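Local coordinates for protein thiol peroxidase (Mycobacterium tuberculosis, PDB 1XVQ) that acts as a thioredoxin-dependent peroxiredoxin that probably reduces hydrogen peroxide and organic hydroperoxides to water and alcohols, protecting the cell against oxidative stress, at residues Gly35-Ser38 with Ser39-Arg43; Ala104-Phe107 with Arg108-Phe111; Glu145-Glu149 with Ile150-Pro154. All coordinates share one frame; numbering follows the deposited sequence.

In the fold
The three contacts are local turns that follow one another along a single thioredoxin-fold chain. Contact 1 comes first, where strand 36-38 of the small antiparallel hairpin with strand 28-30 ends. Contact 2 lies in the loop that runs into helix 111-114, its centre about 13 Å from that of contact 1, and the two touch through I37 and A104. Contact 3 leaves the outer strand 141-146 of the mixed four-stranded sheet and leads toward helix 156-165. Across the centre of the chain from both others, it is separated by about 17 Å from contact 1 and 10 Å from contact 2, nearest atoms. All three lie away from C60, the predicted peroxidatic cysteine.

Contact 1: residues Gly35-Ser38 with Ser39-Arg43; sequences GVIS and SDQFR
I37 meets F42 five residues on, where strand 36-38 gives way to the 3-10 segment 39-41. Its branch methyl CG2 stands anti to the backbone N and approaches the F42 ring at its edge, in plane, with CG2 3.8 Å from F42 CE1. A beta-branched aliphatic suits this buried site: while CG2 faces F42, the side chain also packs against M102 and A104.

The strand pairs antiparallel with 28-30, forming a small hairpin within this thioredoxin-fold protein, and the chain then winds at once into the 3-10 turn.

S38 stands at the junction and meets the turn with both of its oxygens. Its carbonyl O accepts from Q41 N at 2.9 Å, the N lying above the carbonyl plane, 57° out of it, and the N-H...O angle is a bent 144°. The same oxygen sits 3.3 Å from Q41 CG. Extended beyond CG, the glutamine chain runs back alongside S38 toward the strand, bringing its CD to 3.3 Å from S38 N. With chi1 at 178°, S38 OG lies beside its own carbonyl carbon, where it receives a weak bond from D40 N at 3.3 Å. A water lies 3.2 Å from S38 OG and bonds only weakly to S39 OG, whose strongest partner is F27 N on the strand 28-30 side of the hairpin.

Contact 2: residues Ala104-Phe107 with Arg108-Phe111; sequences ASAF and RDSF
F107 and R108 make the ring contact of this tight loop, neighbours whose side chains run side by side in the same direction. R108 CG lies over one face of the F107 ring, 3.8 Å from its centroid and 14° off the ring normal, a CH-pi contact. The arginine reaches there because its chain is extended from CG to NE, after a first torsion of 63° that sets CG between the backbone N and the carbonyl carbon. Long methylenes suit such a site, since they cover the ring face while the guanidinium stays near the rim, with R108 NH1 3.7 Å from F107 CZ. The guanidinium is tilted 41° from the ring plane, and NE makes a weak bond to T30 OG1.

Apolar packing is slight across the loop: A106 CB meets F111 CB at 4.1 Å. Alanine's small methyl fits here, in a buried spot that it shares with L29, while the F111 ring heads into the core to stack with Y115.

Polar contacts hold the backbone in shape. S105 OG accepts from F107 N at 3.2 Å, an ST turn, and also bonds to D84 O. D109 OD2 accepts from F111 N at 2.8 Å, an Asx turn leading into helix 111-114, with the N above the carboxylate plane. One water joins the two halves: it donates to S105 O and to D109 OD1, 2.6 Å from the latter, and accepts from R108 N.

D109 thus uses one carboxylate oxygen for the start of the helix and the other for the water. The F111 N-H and the donating water would probably favour its ionised form, while the arginine's charge lies beside the F107 rim at the exposed side of the loop.

Contact 3: residues Glu145-Glu149 with Ile150-Pro154; sequences ELVPE and IAQEP. With YT3 (yttrium (III) ion), chain D.
The first torsions of V147 and Q152 direct each side chain at the other: CG1 of the valine (chi1 -177°) and CG of the glutamine (chi1 -169°) each stand anti to their own backbone N. A type I beta turn, E149 to Q152, brings the two together as the chain leaves strand 141-146 and heads for helix 156-165; its closing bond, Q152 N to E149 O, is weak at 3.4 Å. The side chains cross obliquely, with V147 CG1 3.5 Å from Q152 CB.

Beyond CG the glutamine stays extended and carries its amide across the P148 ring at about a right angle, OE1 lying 3.5 Å from P148 CG. The apolar CG and CD of the proline give the amide a surface to lie against while its polar ends turn to water. One water donates to Q152 OE1 at 2.7 Å and to E149 OE2; another accepts from Q152 NE2 and donates to E145 OE2. A carboxylate suits the strand end here, for E145 OE1 also accepts a hydrogen bond from N155 N, just ahead of the helix, while the same oxygen lies 3.4 Å from P154 CA. On the buried side, V147's other methyl, CG2, rests 4.0 Å from P154 CG.

Contact 1: residues Gly35-Ser38 with Ser39-Arg43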
ATOM      1  N   GLY A  35     -10.837  14.226   4.823  1.00 19.55           N
ATOM      2  CA  GLY A  35     -10.583  14.146   6.239  1.00 20.70           C
ATOM      3  C   GLY A  35      -9.322  13.317   6.402  1.00 22.19           C
ATOM      4  O   GLY A  35      -8.674  12.974   5.406  1.00 20.23           O
ATOM      5  N   VAL A  36      -8.957  12.983   7.633  1.00 20.04           N
ATOM      6  CA  VAL A  36      -7.750  12.192   7.833  1.00 20.85           C
ATOM      7  C   VAL A  36      -8.053  10.735   8.108  1.00 22.35           C
ATOM      8  O   VAL A  36      -9.061  10.401   8.734  1.00 21.54           O
ATOM      9  CB  VAL A  36      -6.906  12.766   8.984  1.00 21.26           C
ATOM     10  CG1 VAL A  36      -5.647  11.913   9.208  1.00 24.84           C
ATOM     11  CG2 VAL A  36      -6.516  14.196   8.672  1.00 23.08           C
ATOM     12  N   ILE A  37      -7.192   9.858   7.608  1.00 18.62           N
ATOM     13  CA  ILE A  37      -7.318   8.431   7.865  1.00 18.89           C
ATOM     14  C   ILE A  37      -6.057   8.223   8.681  1.00 22.25           C
ATOM     15  O   ILE A  37      -4.946   8.189   8.140  1.00 18.32           O
ATOM     16  CB  ILE A  37      -7.308   7.616   6.565  1.00 19.36           C
ATOM     17  CG1 ILE A  37      -8.579   7.924   5.764  1.00 21.62           C
ATOM     18  CG2 ILE A  37      -7.192   6.119   6.867  1.00 21.43           C
ATOM     19  CD1 ILE A  37      -8.719   7.098   4.484  1.00 26.99           C
ATOM     20  N   SER A  38      -6.237   8.154  10.001  1.00 20.36           N
ATOM     21  CA  SER A  38      -5.146   8.024  10.964  1.00 22.26           C
ATOM     22  C   SER A  38      -4.904   6.582  11.379  1.00 19.76           C
ATOM     23  O   SER A  38      -5.850   5.816  11.515  1.00 20.55           O
ATOM     24  CB  SER A  38      -5.484   8.863  12.201  1.00 21.43           C
ATOM     25  OG  SER A  38      -4.484   8.755  13.200  1.00 28.73           O
ATOM     26  N   SER A  39      -3.644   6.219  11.594  1.00 17.47           N
ATOM     27  CA  SER A  39      -3.339   4.859  11.974  1.00 19.72           C
ATOM     28  C   SER A  39      -3.940   4.544  13.341  1.00 23.18           C
ATOM     29  O   SER A  39      -4.202   3.389  13.661  1.00 26.33           O
ATOM     30  CB  SER A  39      -1.825   4.635  11.968  1.00 19.80           C
ATOM     31  OG  SER A  39      -1.152   5.644  12.658  1.00 22.45           O
ATOM     32  N   ASP A  40      -4.188   5.569  14.147  1.00 25.71           N
ATOM     33  CA  ASP A  40      -4.770   5.334  15.460  1.00 29.00           C
ATOM     34  C   ASP A  40      -6.194   4.802  15.326  1.00 29.54           C
ATOM     35  O   ASP A  40      -6.681   4.108  16.215  1.00 32.42           O
ATOM     36  CB  ASP A  40      -4.743   6.625  16.271  1.00 32.99           C
ATOM     37  CG  ASP A  40      -3.330   7.074  16.589  1.00 36.56           C
ATOM     38  OD1 ASP A  40      -3.150   8.277  16.878  1.00 34.06           O
ATOM     39  OD2 ASP A  40      -2.407   6.225  16.558  1.00 39.92           O
ATOM     40  N   GLN A  41      -6.846   5.112  14.201  1.00 25.29           N
ATOM     41  CA  GLN A  41      -8.209   4.655  13.924  1.00 24.46           C
ATOM     42  C   GLN A  41      -8.324   3.130  13.760  1.00 26.74           C
ATOM     43  O   GLN A  41      -9.423   2.560  13.850  1.00 26.25           O
ATOM     44  CB  GLN A  41      -8.736   5.336  12.661  1.00 26.61           C
ATOM     45  CG  GLN A  41      -8.736   6.863  12.756  1.00 32.78           C
ATOM     46  CD  GLN A  41      -9.107   7.565  11.441  1.00 33.79           C
ATOM     47  OE1 GLN A  41      -9.253   8.790  11.402  1.00 37.48           O
ATOM     48  NE2 GLN A  41      -9.251   6.792  10.366  1.00 31.91           N
ATOM     49  N   PHE A  42      -7.200   2.467  13.514  1.00 22.76           N
ATOM     50  CA  PHE A  42      -7.209   1.024  13.336  1.00 24.12           C
ATOM     51  C   PHE A  42      -6.589   0.260  14.494  1.00 22.83           C
ATOM     52  O   PHE A  42      -6.183  -0.891  14.356  1.00 19.67           O
ATOM     53  CB  PHE A  42      -6.521   0.672  12.020  1.00 24.32           C
ATOM     54  CG  PHE A  42      -7.112   1.400  10.845  1.00 27.24           C
ATOM     55  CD1 PHE A  42      -6.542   2.585  10.392  1.00 27.67           C
ATOM     56  CD2 PHE A  42      -8.280   0.942  10.247  1.00 27.47           C
ATOM     57  CE1 PHE A  42      -7.127   3.305   9.360  1.00 27.53           C
ATOM     58  CE2 PHE A  42      -8.876   1.653   9.217  1.00 32.69           C
ATOM     59  CZ  PHE A  42      -8.296   2.843   8.770  1.00 30.26           C
ATOM     60  N   ARG A  43      -6.530   0.896  15.656  1.00 23.50           N
ATOM     61  CA  ARG A  43      -5.973   0.210  16.811  1.00 22.94           C
ATOM     62  C   ARG A  43      -6.798  -1.078  17.045  1.00 22.92           C
ATOM     63  O   ARG A  43      -8.033  -1.072  16.921  1.00 22.95           O
ATOM     64  CB  ARG A  43      -6.014   1.135  18.029  1.00 28.14           C
ATOM     65  CG  ARG A  43      -5.317   0.560  19.242  1.00 34.45           C
ATOM     66  CD  ARG A  43      -4.956   1.626  20.278  1.00 35.88           C
ATOM     67  NE  ARG A  43      -4.498   0.985  21.507  1.00 42.34           N
ATOM     68  CZ  ARG A  43      -5.306   0.472  22.432  1.00 44.38           C
ATOM     69  NH1 ARG A  43      -6.621   0.536  22.278  1.00 45.74           N
ATOM     70  NH2 ARG A  43      -4.802  -0.139  23.499  1.00 46.72           N
TER
HETATM   71  O   HOH W   1      -1.268   8.921  13.210  1.00 21.89           O

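Contact 2: residues Ala104-Phe107 with Arg108-Phe111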
ATOM      1  N   ALA A 104      -7.011   5.353   0.146  1.00 12.53           N
ATOM      2  CA  ALA A 104      -6.468   6.400   0.997  1.00 11.04           C
ATOM      3  C   ALA A 104      -5.342   7.011   0.170  1.00 11.62           C
ATOM      4  O   ALA A 104      -4.557   6.297  -0.442  1.00 12.22           O
ATOM      5  CB  ALA A 104      -5.923   5.835   2.282  1.00 15.39           C
ATOM      6  N   SER A 105      -5.272   8.331   0.179  1.00 12.15           N
ATOM      7  CA  SER A 105      -4.283   9.067  -0.606  1.00 11.13           C
ATOM      8  C   SER A 105      -3.153   9.637   0.252  1.00  8.73           C
ATOM      9  O   SER A 105      -3.397  10.209   1.314  1.00 11.33           O
ATOM     10  CB  SER A 105      -4.998  10.206  -1.343  1.00 11.39           C
ATOM     11  OG  SER A 105      -4.065  11.096  -1.934  1.00 11.37           O
ATOM     12  N   ALA A 106      -1.917   9.498  -0.240  1.00  9.93           N
ATOM     13  CA  ALA A 106      -0.727  10.015   0.439  1.00  7.29           C
ATOM     14  C   ALA A 106      -0.277  11.351  -0.169  1.00  8.91           C
ATOM     15  O   ALA A 106       0.863  11.747   0.040  1.00  9.69           O
ATOM     16  CB  ALA A 106       0.444   8.999   0.294  1.00 11.82           C
ATOM     17  N   PHE A 107      -1.157  12.043  -0.891  1.00  8.71           N
ATOM     18  CA  PHE A 107      -0.736  13.260  -1.583  1.00  8.56           C
ATOM     19  C   PHE A 107      -0.190  14.378  -0.699  1.00  8.83           C
ATOM     20  O   PHE A 107       0.646  15.160  -1.149  1.00  9.66           O
ATOM     21  CB  PHE A 107      -1.864  13.769  -2.501  1.00  8.91           C
ATOM     22  CG  PHE A 107      -2.802  14.758  -1.857  1.00 10.53           C
ATOM     23  CD1 PHE A 107      -2.558  16.124  -1.951  1.00 10.93           C
ATOM     24  CD2 PHE A 107      -3.942  14.314  -1.194  1.00 12.22           C
ATOM     25  CE1 PHE A 107      -3.450  17.052  -1.394  1.00 10.46           C
ATOM     26  CE2 PHE A 107      -4.848  15.236  -0.636  1.00 16.09           C
ATOM     27  CZ  PHE A 107      -4.595  16.603  -0.743  1.00 14.72           C
ATOM     28  N   ARG A 108      -0.625  14.437   0.570  1.00  8.79           N
ATOM     29  CA  ARG A 108      -0.122  15.491   1.447  1.00  8.45           C
ATOM     30  C   ARG A 108       0.411  15.033   2.802  1.00  9.47           C
ATOM     31  O   ARG A 108       0.372  15.773   3.780  1.00 12.30           O
ATOM     32  CB  ARG A 108      -1.199  16.593   1.609  1.00  9.78           C
ATOM     33  CG  ARG A 108      -2.487  16.111   2.279  1.00  8.33           C
ATOM     34  CD  ARG A 108      -3.451  17.291   2.513  1.00 12.78           C
ATOM     35  NE  ARG A 108      -4.739  16.844   3.052  1.00 14.87           N
ATOM     36  CZ  ARG A 108      -5.905  17.452   2.826  1.00 18.29           C
ATOM     37  NH1 ARG A 108      -5.961  18.538   2.061  1.00 12.12           N
ATOM     38  NH2 ARG A 108      -7.013  16.986   3.389  1.00 19.21           N
ATOM     39  N   ASP A 109       0.973  13.826   2.857  1.00  8.85           N
ATOM     40  CA  ASP A 109       1.525  13.350   4.102  1.00  9.01           C
ATOM     41  C   ASP A 109       2.773  12.547   3.787  1.00 11.05           C
ATOM     42  O   ASP A 109       3.092  12.287   2.607  1.00 10.91           O
ATOM     43  CB  ASP A 109       0.503  12.521   4.905  1.00  9.15           C
ATOM     44  CG  ASP A 109       0.184  11.207   4.245  1.00 11.27           C
ATOM     45  OD1 ASP A 109      -0.713  11.162   3.382  1.00 11.91           O
ATOM     46  OD2 ASP A 109       0.864  10.228   4.595  1.00 11.41           O
ATOM     47  N   SER A 110       3.470  12.161   4.850  1.00 10.08           N
ATOM     48  CA  SER A 110       4.750  11.474   4.746  1.00 11.07           C
ATOM     49  C   SER A 110       4.747   9.961   4.627  1.00  7.82           C
ATOM     50  O   SER A 110       5.805   9.341   4.657  1.00 10.65           O
ATOM     51  CB  SER A 110       5.612  11.897   5.952  1.00  9.90           C
ATOM     52  OG  SER A 110       4.984  11.468   7.151  1.00 14.05           O
ATOM     53  N   PHE A 111       3.575   9.371   4.406  1.00  6.57           N
ATOM     54  CA  PHE A 111       3.470   7.913   4.295  1.00  7.66           C
ATOM     55  C   PHE A 111       4.543   7.269   3.402  1.00  9.45           C
ATOM     56  O   PHE A 111       5.199   6.319   3.813  1.00  9.65           O
ATOM     57  CB  PHE A 111       2.078   7.514   3.768  1.00  7.18           C
ATOM     58  CG  PHE A 111       1.900   6.019   3.604  1.00  9.39           C
ATOM     59  CD1 PHE A 111       2.283   5.370   2.413  1.00  9.49           C
ATOM     60  CD2 PHE A 111       1.393   5.257   4.643  1.00 11.86           C
ATOM     61  CE1 PHE A 111       2.162   3.982   2.266  1.00  8.96           C
ATOM     62  CE2 PHE A 111       1.263   3.858   4.518  1.00 12.60           C
ATOM     63  CZ  PHE A 111       1.650   3.212   3.323  1.00 13.92           C
TER
HETATM   64  O   HOH W   2      -2.380  12.801   2.201  1.00  8.52           O

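Contact 3: residues Glu145-Glu149 with Ile150-Pro154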
ATOM      1  N   GLU A 145       6.421  -6.693   1.585  1.00 11.13           N
ATOM      2  CA  GLU A 145       6.968  -7.068   0.289  1.00 10.86           C
ATOM      3  C   GLU A 145       7.020  -5.834  -0.569  1.00 12.28           C
ATOM      4  O   GLU A 145       5.990  -5.225  -0.852  1.00 11.37           O
ATOM      5  CB  GLU A 145       6.139  -8.115  -0.477  1.00 13.84           C
ATOM      6  CG  GLU A 145       6.882  -8.462  -1.798  1.00 16.94           C
ATOM      7  CD  GLU A 145       6.070  -9.222  -2.820  1.00 21.37           C
ATOM      8  OE1 GLU A 145       4.837  -9.347  -2.665  1.00 19.22           O
ATOM      9  OE2 GLU A 145       6.686  -9.685  -3.815  1.00 24.66           O
ATOM     10  N   LEU A 146       8.224  -5.447  -0.974  1.00 12.91           N
ATOM     11  CA  LEU A 146       8.363  -4.323  -1.898  1.00 13.85           C
ATOM     12  C   LEU A 146       8.661  -5.080  -3.179  1.00 16.62           C
ATOM     13  O   LEU A 146       9.732  -5.692  -3.284  1.00 17.59           O
ATOM     14  CB  LEU A 146       9.574  -3.457  -1.533  1.00 17.16           C
ATOM     15  CG  LEU A 146      10.017  -2.521  -2.679  1.00 21.39           C
ATOM     16  CD1 LEU A 146       8.933  -1.485  -2.953  1.00 15.83           C
ATOM     17  CD2 LEU A 146      11.335  -1.832  -2.310  1.00 23.05           C
ATOM     18  N   VAL A 147       7.729  -5.077  -4.126  1.00 14.89           N
ATOM     19  CA  VAL A 147       7.951  -5.832  -5.348  1.00 19.79           C
ATOM     20  C   VAL A 147       9.221  -5.278  -5.996  1.00 21.42           C
ATOM     21  O   VAL A 147       9.298  -4.105  -6.332  1.00 19.33           O
ATOM     22  CB  VAL A 147       6.748  -5.734  -6.280  1.00 17.69           C
ATOM     23  CG1 VAL A 147       6.982  -6.608  -7.517  1.00 19.58           C
ATOM     24  CG2 VAL A 147       5.484  -6.189  -5.554  1.00 16.61           C
ATOM     25  N   PRO A 148      10.251  -6.130  -6.151  1.00 23.20           N
ATOM     26  CA  PRO A 148      11.539  -5.755  -6.731  1.00 24.66           C
ATOM     27  C   PRO A 148      11.596  -5.334  -8.186  1.00 23.49           C
ATOM     28  O   PRO A 148      12.515  -4.625  -8.566  1.00 22.58           O
ATOM     29  CB  PRO A 148      12.392  -6.995  -6.479  1.00 23.48           C
ATOM     30  CG  PRO A 148      11.416  -8.065  -6.720  1.00 26.09           C
ATOM     31  CD  PRO A 148      10.229  -7.581  -5.891  1.00 27.41           C
ATOM     32  N   GLU A 149      10.655  -5.777  -9.004  1.00 23.98           N
ATOM     33  CA  GLU A 149      10.704  -5.395 -10.410  1.00 26.08           C
ATOM     34  C   GLU A 149       9.382  -4.846 -10.859  1.00 28.06           C
ATOM     35  O   GLU A 149       8.342  -5.186 -10.304  1.00 24.71           O
ATOM     36  CB  GLU A 149      11.059  -6.581 -11.290  1.00 28.71           C
ATOM     37  CG  GLU A 149      12.329  -7.219 -10.932  1.00 27.94           C
ATOM     38  CD  GLU A 149      12.418  -8.606 -11.530  1.00 31.29           C
ATOM     39  OE1 GLU A 149      13.364  -9.306 -11.180  1.00 27.71           O
ATOM     40  OE2 GLU A 149      11.535  -8.984 -12.333  1.00 35.78           O
ATOM     41  N   ILE A 150       9.432  -4.020 -11.900  1.00 27.59           N
ATOM     42  CA  ILE A 150       8.240  -3.371 -12.422  1.00 29.38           C
ATOM     43  C   ILE A 150       7.086  -4.274 -12.869  1.00 33.66           C
ATOM     44  O   ILE A 150       5.926  -3.985 -12.572  1.00 36.21           O
ATOM     45  CB  ILE A 150       8.624  -2.399 -13.583  1.00 27.58           C
ATOM     46  CG1 ILE A 150       9.389  -3.160 -14.657  1.00 24.56           C
ATOM     47  CG2 ILE A 150       9.513  -1.278 -13.046  1.00 28.13           C
ATOM     48  CD1 ILE A 150       9.715  -2.330 -15.905  1.00 26.67           C
ATOM     49  N   ALA A 151       7.378  -5.359 -13.573  1.00 35.43           N
ATOM     50  CA  ALA A 151       6.301  -6.224 -14.047  1.00 37.88           C
ATOM     51  C   ALA A 151       6.123  -7.511 -13.244  1.00 40.05           C
ATOM     52  O   ALA A 151       5.707  -8.536 -13.785  1.00 41.61           O
ATOM     53  CB  ALA A 151       6.516  -6.559 -15.522  1.00 40.79           C
ATOM     54  N   GLN A 152       6.423  -7.460 -11.951  1.00 38.94           N
ATOM     55  CA  GLN A 152       6.284  -8.643 -11.111  1.00 38.10           C
ATOM     56  C   GLN A 152       5.009  -8.524 -10.280  1.00 37.64           C
ATOM     57  O   GLN A 152       4.677  -7.446  -9.785  1.00 37.56           O
ATOM     58  CB  GLN A 152       7.511  -8.779 -10.213  1.00 38.72           C
ATOM     59  CG  GLN A 152       7.615 -10.098  -9.481  1.00 40.97           C
ATOM     60  CD  GLN A 152       8.912 -10.221  -8.701  1.00 43.51           C
ATOM     61  OE1 GLN A 152      10.005 -10.066  -9.257  1.00 44.22           O
ATOM     62  NE2 GLN A 152       8.801 -10.504  -7.409  1.00 42.34           N
ATOM     63  N   GLU A 153       4.281  -9.626 -10.144  1.00 35.26           N
ATOM     64  CA  GLU A 153       3.044  -9.604  -9.368  1.00 35.12           C
ATOM     65  C   GLU A 153       3.394  -9.875  -7.896  1.00 29.56           C
ATOM     66  O   GLU A 153       4.253 -10.701  -7.596  1.00 29.40           O
ATOM     67  CB  GLU A 153       2.076 -10.665  -9.892  1.00 38.31           C
ATOM     68  CG  GLU A 153       0.630 -10.188  -9.991  1.00 44.22           C
ATOM     69  CD  GLU A 153      -0.347 -11.345 -10.106  1.00 48.58           C
ATOM     70  OE1 GLU A 153      -0.311 -12.235  -9.226  1.00 52.75           O
ATOM     71  OE2 GLU A 153      -1.150 -11.373 -11.064  1.00 51.89           O
ATOM     72  N   PRO A 154       2.714  -9.199  -6.959  1.00 28.67           N
ATOM     73  CA  PRO A 154       3.018  -9.412  -5.540  1.00 25.61           C
ATOM     74  C   PRO A 154       2.735 -10.846  -5.095  1.00 23.64           C
ATOM     75  O   PRO A 154       1.906 -11.534  -5.685  1.00 22.03           O
ATOM     76  CB  PRO A 154       2.088  -8.424  -4.841  1.00 26.00           C
ATOM     77  CG  PRO A 154       1.726  -7.426  -5.935  1.00 25.94           C
ATOM     78  CD  PRO A 154       1.529  -8.343  -7.088  1.00 29.58           C
TER
HETATM   79  Y   YT3 D 203      14.654 -10.343 -12.807  1.00 42.41           Y
HETATM   80  O   HOH W   3       6.171 -11.036  -6.114  1.00 33.15           O
HETATM   81  O   HOH W   4       9.949  -6.899 -14.556  1.00 31.95           O
HETATM   82  O   HOH W   5      10.010 -11.555 -11.548  1.00 42.97           O